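Peptidoglycan-binding domain 1 (Burkholderia, PDB 5NM7) probably cleaves bacterial peptidoglycan as a modular phage endolysin, joining a peptidoglycan-binding domain to a large lysozyme-like catalytic domain of the N-acetylmuramidase family. Local coordinates at residues D40-M43 with A44-T48; G150-D154 with A155-A159; R256-D259 with R260-A264. All blocks are in the same frame, centred on the assembly; numbering follows the deposited sequence.

How the contacts relate
All three contacts are local, each between neighbouring turns or a turn and the helix it leads into. Contact 1 belongs to the peptidoglycan-binding part and contacts 2 and 3 to the N-acetylmuramidase part, yet contacts 1 and 3 are the neighbours: their centres lie about 15 Å apart, and Met43 CE packs on Ala264 CB at 4.0 Å, so helices 36-48 and 250-265 meet where the two modules adjoin. Contact 2 sits on the other side of the chain's centre, about 35 Å between centres from either. A bound glycine touches Gln46 of contact 1, while the Tyr261 side chain of contact 3 remains about 8 Å from one.

Contact 1: residues D40-M43 with A44-T48; sequences DAVM and AFQAT
Asp40 opens the run by offering its carbonyl O to Ala44 N at 2.8 Å, the first of four i to i+4 bonds that join residues 40-43 to 44-47. Its side chain starts off away from the following turn and lies on the exposed side of the helix, which suits an acidic residue. Ala41 receives Phe45 N in the same way, and its small methyl fits against Leu28. The CB of Phe45 lies 3.4 Å from Ala41 O, while CG stands anti to the Phe45 backbone N (chi1 174°) and carries the ring off toward Leu21, Thr64 and Leu65.

Val42 marks the buried face. Its O takes Gln46 N at 2.8 Å, and the Gln46 chain then runs back alongside that carbonyl, with CG 3.2 Å from Val42 O. The branch CG1 of Val42 meets the flat amide of Gln46, 3.6 Å from NE2, with the two side chains crossing at a slant. This packing belongs to helix 36-48 of the peptidoglycan-binding domain: Val42 and Phe45 pack on helix 12-23 at Leu21, Phe45 also on helix 59-67, and Gln46 lies against the loop at Leu51. Glutamine suits this buried place because both ends of its amide are satisfied: OE1 accepts from Gly55 N, and NE2 bonds to Thr61 OG1 and Asp54 OD1. These partners fix the rotation of the amide beside a bound glycine.

Met43 gives its O to Ala47 N at 2.9 Å, and its CA lies 3.5 Å from Gln46 OE1. Its CG is anti to the carbonyl carbon (chi1 -77°), and the flexible thioether, bent at chi3, suits a place at the join of the two parts. At the next residue, Ala44 O accepts both Thr48 N and Thr48 OG1 from one turn further on, the two reaching it from opposite faces of the carbonyl plane.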
loop_
_atom_site.group_PDB
_atom_site.type_symbol
_atom_site.label_atom_id
_atom_site.label_comp_id
_atom_site.label_asym_id
_atom_site.label_seq_id
_atom_site.Cartn_x
_atom_site.Cartn_y
_atom_site.Cartn_z
ATOM N N ASP A 40 3.772 -20.524 -6.563
ATOM C CA ASP A 40 3.043 -20.521 -7.840
ATOM C C ASP A 40 1.587 -20.845 -7.659
ATOM O O ASP A 40 0.735 -20.233 -8.304
ATOM C CB ASP A 40 3.639 -21.519 -8.840
ATOM C CG ASP A 40 4.963 -21.090 -9.372
ATOM O OD1 ASP A 40 5.417 -19.970 -9.060
ATOM O OD2 ASP A 40 5.585 -21.905 -10.059
ATOM N N ALA A 41 1.287 -21.811 -6.788
ATOM C CA ALA A 41 -0.104 -22.154 -6.511
ATOM C C ALA A 41 -0.860 -21.011 -5.840
ATOM O O ALA A 41 -2.021 -20.770 -6.171
ATOM C CB ALA A 41 -0.211 -23.435 -5.670
ATOM N N VAL A 42 -0.208 -20.328 -4.897
ATOM C CA VAL A 42 -0.805 -19.193 -4.234
ATOM C C VAL A 42 -1.072 -18.129 -5.302
ATOM O O VAL A 42 -2.164 -17.591 -5.366
ATOM C CB VAL A 42 0.074 -18.666 -3.086
ATOM C CG1 VAL A 42 -0.467 -17.367 -2.537
ATOM C CG2 VAL A 42 0.107 -19.670 -1.960
ATOM N N MET A 43 -0.082 -17.882 -6.162
ATOM C CA MET A 43 -0.261 -16.911 -7.241
ATOM C C MET A 43 -1.419 -17.253 -8.166
ATOM O O MET A 43 -2.273 -16.408 -8.442
ATOM C CB MET A 43 1.036 -16.728 -8.044
ATOM C CG MET A 43 2.066 -15.879 -7.342
ATOM S SD MET A 43 3.175 -15.090 -8.536
ATOM C CE MET A 43 3.988 -16.565 -9.148
ATOM N N ALA A 44 -1.492 -18.516 -8.597
ATOM C CA ALA A 44 -2.567 -18.972 -9.448
ATOM C C ALA A 44 -3.915 -18.845 -8.749
ATOM O O ALA A 44 -4.900 -18.409 -9.343
ATOM C CB ALA A 44 -2.318 -20.406 -9.930
ATOM N N PHE A 45 -3.977 -19.215 -7.472
ATOM C CA PHE A 45 -5.194 -19.038 -6.703
ATOM C C PHE A 45 -5.600 -17.564 -6.617
ATOM O O PHE A 45 -6.772 -17.205 -6.812
ATOM C CB PHE A 45 -5.044 -19.605 -5.280
ATOM C CG PHE A 45 -6.217 -19.320 -4.406
ATOM C CD1 PHE A 45 -7.367 -20.111 -4.472
ATOM C CD2 PHE A 45 -6.217 -18.227 -3.534
ATOM C CE1 PHE A 45 -8.468 -19.791 -3.703
ATOM C CE2 PHE A 45 -7.310 -17.935 -2.758
ATOM C CZ PHE A 45 -8.440 -18.726 -2.836
ATOM N N GLN A 46 -4.635 -16.700 -6.334
ATOM C CA GLN A 46 -4.952 -15.291 -6.167
ATOM C C GLN A 46 -5.485 -14.707 -7.471
ATOM O O GLN A 46 -6.495 -14.011 -7.480
ATOM C CB GLN A 46 -3.724 -14.538 -5.694
ATOM C CG GLN A 46 -3.327 -14.824 -4.243
ATOM C CD GLN A 46 -1.906 -14.407 -3.920
ATOM O OE1 GLN A 46 -1.019 -14.471 -4.791
ATOM N NE2 GLN A 46 -1.664 -14.007 -2.688
ATOM N N ALA A 47 -4.816 -15.050 -8.564
ATOM C CA ALA A 47 -5.147 -14.491 -9.878
ATOM C C ALA A 47 -6.538 -14.870 -10.285
ATOM O O ALA A 47 -7.302 -14.029 -10.743
ATOM C CB ALA A 47 -4.143 -14.937 -10.934
ATOM N N THR A 48 -6.896 -16.130 -10.065
ATOM C CA THR A 48 -8.185 -16.639 -10.514
ATOM C C THR A 48 -9.341 -16.212 -9.609
ATOM O O THR A 48 -10.461 -16.192 -10.072
ATOM C CB THR A 48 -8.171 -18.159 -10.694
ATOM O OG1 THR A 48 -7.867 -18.794 -9.463
ATOM C CG2 THR A 48 -7.146 -18.559 -11.732
#

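Contact 2: residues G150-D154 with A155-A159; sequences GYAGD and AAEYA
Glu157 reaches back from the first turn of its helix to grip the loop ahead of it. One oxygen, OE2, accepts two successive amides: Ala152 N at 2.7 Å, nearly along the C-O axis, and Gly153 N at 2.8 Å on the anti side, with an almost straight N-H...O angle of 174°. The bend at chi2 (-57°) folds the chain so that CG lies 3.6 Å from Gly153 N and the carboxylate lies across the loop backbone.

Asp154 contributes its backbone. Its O accepts Glu157 N at 3.1 Å from well above the carbonyl plane, while its carboxylate leads away. Gly153 to Ala156 forms a type II' beta turn, closed by a weak bond from Ala156 N to Gly153 O. Gly153 opens it at backbone angles that would press a CB against the preceding carbonyl O; Asp154, the first corner residue, has a positive phi (57°), a conformation glycine takes more readily. Ala152 CB and Ala156 CB meet at 3.6 Å, a closeness that small methyls allow.

Glu157 OE1 bonds to Tyr117 N and forms a salt bridge with Arg160, joining loop, helix and strand 115-117. With amides and a guanidinium around it, this buried carboxylate is probably kept ionised.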
loop_
_atom_site.group_PDB
_atom_site.type_symbol
_atom_site.label_atom_id
_atom_site.label_comp_id
_atom_site.label_asym_id
_atom_site.label_seq_id
_atom_site.Cartn_x
_atom_site.Cartn_y
_atom_site.Cartn_z
ATOM N N GLY A 150 4.823 12.388 17.407
ATOM C CA GLY A 150 3.615 12.335 18.245
ATOM C C GLY A 150 2.640 11.272 17.763
ATOM O O GLY A 150 1.512 11.198 18.239
ATOM N N TYR A 151 3.061 10.424 16.832
ATOM C CA TYR A 151 2.184 9.420 16.230
ATOM C C TYR A 151 1.624 8.435 17.240
ATOM O O TYR A 151 2.346 7.968 18.140
ATOM C CB TYR A 151 2.928 8.585 15.177
ATOM C CG TYR A 151 3.685 9.407 14.163
ATOM C CD1 TYR A 151 3.020 10.276 13.307
ATOM C CD2 TYR A 151 5.075 9.324 14.082
ATOM C CE1 TYR A 151 3.720 11.033 12.371
ATOM C CE2 TYR A 151 5.788 10.066 13.157
ATOM C CZ TYR A 151 5.113 10.938 12.319
ATOM O OH TYR A 151 5.830 11.648 11.392
ATOM N N ALA A 152 0.363 8.068 17.051
ATOM C CA ALA A 152 -0.260 6.980 17.835
ATOM C C ALA A 152 -0.299 5.690 17.039
ATOM O O ALA A 152 0.037 4.644 17.553
ATOM C CB ALA A 152 -1.663 7.369 18.253
ATOM N N GLY A 153 -0.743 5.777 15.800
ATOM C CA GLY A 153 -0.920 4.649 14.920
ATOM C C GLY A 153 -2.296 4.023 14.957
ATOM O O GLY A 153 -3.034 4.159 15.935
ATOM N N ASP A 154 -2.636 3.320 13.881
ATOM C CA ASP A 154 -3.851 2.552 13.797
ATOM C C ASP A 154 -5.073 3.458 14.046
ATOM O O ASP A 154 -5.067 4.615 13.652
ATOM C CB ASP A 154 -3.776 1.341 14.756
ATOM C CG ASP A 154 -2.514 0.493 14.542
ATOM O OD1 ASP A 154 -1.733 0.302 15.492
ATOM O OD2 ASP A 154 -2.310 0.039 13.412
ATOM N N ALA A 155 -6.111 2.939 14.683
ATOM C CA ALA A 155 -7.357 3.688 14.853
ATOM C C ALA A 155 -7.156 4.953 15.699
ATOM O O ALA A 155 -7.868 5.938 15.504
ATOM C CB ALA A 155 -8.390 2.786 15.496
ATOM N N ALA A 156 -6.173 4.940 16.594
ATOM C CA ALA A 156 -5.891 6.091 17.457
ATOM C C ALA A 156 -5.451 7.317 16.641
ATOM O O ALA A 156 -5.607 8.433 17.095
ATOM C CB ALA A 156 -4.886 5.757 18.530
ATOM N N GLU A 157 -4.952 7.114 15.418
ATOM C CA GLU A 157 -4.702 8.254 14.546
ATOM C C GLU A 157 -5.933 9.070 14.256
ATOM O O GLU A 157 -5.813 10.266 14.094
ATOM C CB GLU A 157 -4.133 7.864 13.199
ATOM C CG GLU A 157 -2.686 7.490 13.260
ATOM C CD GLU A 157 -1.806 8.579 13.827
ATOM O OE1 GLU A 157 -1.653 9.660 13.207
ATOM O OE2 GLU A 157 -1.234 8.348 14.901
ATOM N N TYR A 158 -7.105 8.427 14.189
ATOM C CA TYR A 158 -8.344 9.164 13.923
ATOM C C TYR A 158 -8.711 10.109 15.054
ATOM O O TYR A 158 -9.335 11.138 14.796
ATOM C CB TYR A 158 -9.494 8.252 13.588
ATOM C CG TYR A 158 -9.461 7.890 12.133
ATOM C CD1 TYR A 158 -9.982 8.743 11.187
ATOM C CD2 TYR A 158 -8.819 6.739 11.705
ATOM C CE1 TYR A 158 -9.916 8.441 9.835
ATOM C CE2 TYR A 158 -8.773 6.391 10.355
ATOM C CZ TYR A 158 -9.278 7.258 9.417
ATOM O OH TYR A 158 -9.259 6.958 8.069
ATOM N N ALA A 159 -8.341 9.772 16.270
ATOM C CA ALA A 159 -8.523 10.697 17.414
ATOM C C ALA A 159 -7.672 11.953 17.223
ATOM O O ALA A 159 -8.147 13.076 17.430
ATOM C CB ALA A 159 -8.217 10.010 18.743
#

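Contact 3: residues R256-D259 with R260-A264; sequences RAFD and RYSRA
Ser262 OG lies over one face of the Phe258 ring, 3.2 Å from CZ and offset toward the rim. The same hydroxyl donates to Phe258 O at 2.8 Å, from above the carbonyl plane, while Ser262 N meets that oxygen nearly end-on. Two donors from one residue thus hold the carbonyl, and a small hydroxyl suits a place between its bonding partner Phe258 O and the ring face. Phe258 CG is anti to its backbone N (chi1 171°), which swings the ring beside its own carbonyl and beneath the serine; the phenyl also packs on Ala92.

Arg260 folds back at chi3 (-52°) and lays its guanidinium over the preceding turn. One face of that group covers Arg256 O and Ala257 CA, with NH2 3.5 Å from the latter. The methyl of Ala257 is small enough to allow this approach, and NH2 goes on to a salt bridge with Glu99. Tyr261 meets the same alanine from another direction: CD2 comes to 3.1 Å from Ala257 O, with the ring set obliquely, and OH bonds to Glu99.

These groups belong to helix 250-265, the last helix of the chain. Through Ala257, Phe258 and Tyr261 it packs on helix 91-101, and Glu99 of that helix holds both Arg260 and Tyr261.

Arg263 turns its long chain back along the outer side. It bends at chi3, and one face of its guanidinium comes over Asp259 O, while NH1 approaches Asp259 CB at 3.7 Å. Asp259 OD2 is 4.7 Å from Arg263 NH1, not in contact, although the opposite charges probably attract. A water joins the turns, its oxygen donating to Arg256 O (2.8 Å) and accepting from Arg263 NH2 (2.9 Å).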
loop_
_atom_site.group_PDB
_atom_site.type_symbol
_atom_site.label_atom_id
_atom_site.label_comp_id
_atom_site.label_asym_id
_atom_site.label_seq_id
_atom_site.Cartn_x
_atom_site.Cartn_y
_atom_site.Cartn_z
ATOM N N ARG A 256 14.628 -7.012 -6.298
ATOM C CA ARG A 256 14.406 -8.450 -6.230
ATOM C C ARG A 256 12.957 -8.879 -6.443
ATOM O O ARG A 256 12.697 -9.890 -7.085
ATOM C CB ARG A 256 15.080 -9.008 -4.951
ATOM C CG ARG A 256 16.546 -8.540 -4.931
ATOM C CD ARG A 256 17.550 -9.510 -4.384
ATOM N NE ARG A 256 18.893 -8.907 -4.446
ATOM C CZ ARG A 256 19.914 -9.190 -3.633
ATOM N NH1 ARG A 256 19.791 -10.074 -2.644
ATOM N NH2 ARG A 256 21.068 -8.563 -3.805
ATOM N N ALA A 257 11.981 -8.063 -6.027
ATOM C CA ALA A 257 10.597 -8.299 -6.381
ATOM C C ALA A 257 10.336 -8.241 -7.882
ATOM O O ALA A 257 9.623 -9.076 -8.433
ATOM C CB ALA A 257 9.664 -7.308 -5.661
ATOM N N PHE A 258 10.892 -7.211 -8.508
ATOM C CA PHE A 258 10.778 -7.019 -9.945
ATOM C C PHE A 258 11.339 -8.231 -10.697
ATOM O O PHE A 258 10.683 -8.735 -11.614
ATOM C CB PHE A 258 11.542 -5.767 -10.386
ATOM C CG PHE A 258 11.634 -5.639 -11.889
ATOM C CD1 PHE A 258 10.519 -5.280 -12.652
ATOM C CD2 PHE A 258 12.822 -5.925 -12.540
ATOM C CE1 PHE A 258 10.587 -5.186 -14.038
ATOM C CE2 PHE A 258 12.893 -5.864 -13.928
ATOM C CZ PHE A 258 11.781 -5.494 -14.677
ATOM N N ASP A 259 12.510 -8.705 -10.267
ATOM C CA ASP A 259 13.094 -9.918 -10.884
ATOM C C ASP A 259 12.109 -11.075 -10.752
ATOM O O ASP A 259 11.852 -11.770 -11.714
ATOM C CB ASP A 259 14.439 -10.295 -10.257
ATOM C CG ASP A 259 15.572 -9.295 -10.580
ATOM O OD1 ASP A 259 15.453 -8.501 -11.548
ATOM O OD2 ASP A 259 16.581 -9.282 -9.827
ATOM N N ARG A 260 11.545 -11.274 -9.559
ATOM C CA ARG A 260 10.550 -12.347 -9.359
ATOM C C ARG A 260 9.363 -12.265 -10.302
ATOM O O ARG A 260 8.954 -13.260 -10.903
ATOM C CB ARG A 260 10.002 -12.372 -7.925
ATOM C CG ARG A 260 10.699 -13.298 -6.974
ATOM C CD ARG A 260 9.906 -13.464 -5.683
ATOM N NE ARG A 260 9.509 -12.229 -4.999
ATOM C CZ ARG A 260 10.288 -11.475 -4.213
ATOM N NH1 ARG A 260 11.580 -11.771 -3.986
ATOM N NH2 ARG A 260 9.773 -10.383 -3.656
ATOM N N TYR A 261 8.781 -11.072 -10.408
ATOM C CA TYR A 261 7.624 -10.866 -11.251
ATOM C C TYR A 261 7.933 -10.946 -12.736
ATOM O O TYR A 261 7.077 -11.368 -13.514
ATOM C CB TYR A 261 6.901 -9.544 -10.927
ATOM C CG TYR A 261 6.190 -9.562 -9.589
ATOM C CD1 TYR A 261 5.130 -10.452 -9.361
ATOM C CD2 TYR A 261 6.558 -8.700 -8.576
ATOM C CE1 TYR A 261 4.463 -10.477 -8.145
ATOM C CE2 TYR A 261 5.902 -8.710 -7.366
ATOM C CZ TYR A 261 4.858 -9.607 -7.157
ATOM O OH TYR A 261 4.231 -9.604 -5.935
ATOM N N SER A 262 9.116 -10.485 -13.120
ATOM C CA SER A 262 9.590 -10.611 -14.501
ATOM C C SER A 262 9.709 -12.068 -14.901
ATOM O O SER A 262 9.240 -12.445 -15.955
ATOM C CB SER A 262 10.961 -9.971 -14.664
ATOM O OG SER A 262 10.910 -8.601 -14.408
ATOM N N ARG A 263 10.307 -12.863 -14.017
ATOM C CA ARG A 263 10.385 -14.322 -14.188
ATOM C C ARG A 263 9.017 -15.008 -14.244
ATOM O O ARG A 263 8.762 -15.813 -15.146
ATOM C CB ARG A 263 11.248 -14.945 -13.086
ATOM C CG ARG A 263 12.725 -14.631 -13.273
ATOM C CD ARG A 263 13.659 -15.411 -12.355
ATOM N NE ARG A 263 13.452 -15.138 -10.925
ATOM C CZ ARG A 263 14.243 -14.404 -10.119
ATOM N NH1 ARG A 263 15.368 -13.814 -10.554
ATOM N NH2 ARG A 263 13.901 -14.253 -8.835
ATOM N N ALA A 264 8.140 -14.685 -13.293
ATOM C CA ALA A 264 6.787 -15.279 -13.238
ATOM C C ALA A 264 5.994 -15.044 -14.525
ATOM O O ALA A 264 5.442 -15.985 -15.102
ATOM C CB ALA A 264 6.016 -14.746 -12.031
HETATM O O HOH W 1 14.243 -12.243 -6.821
#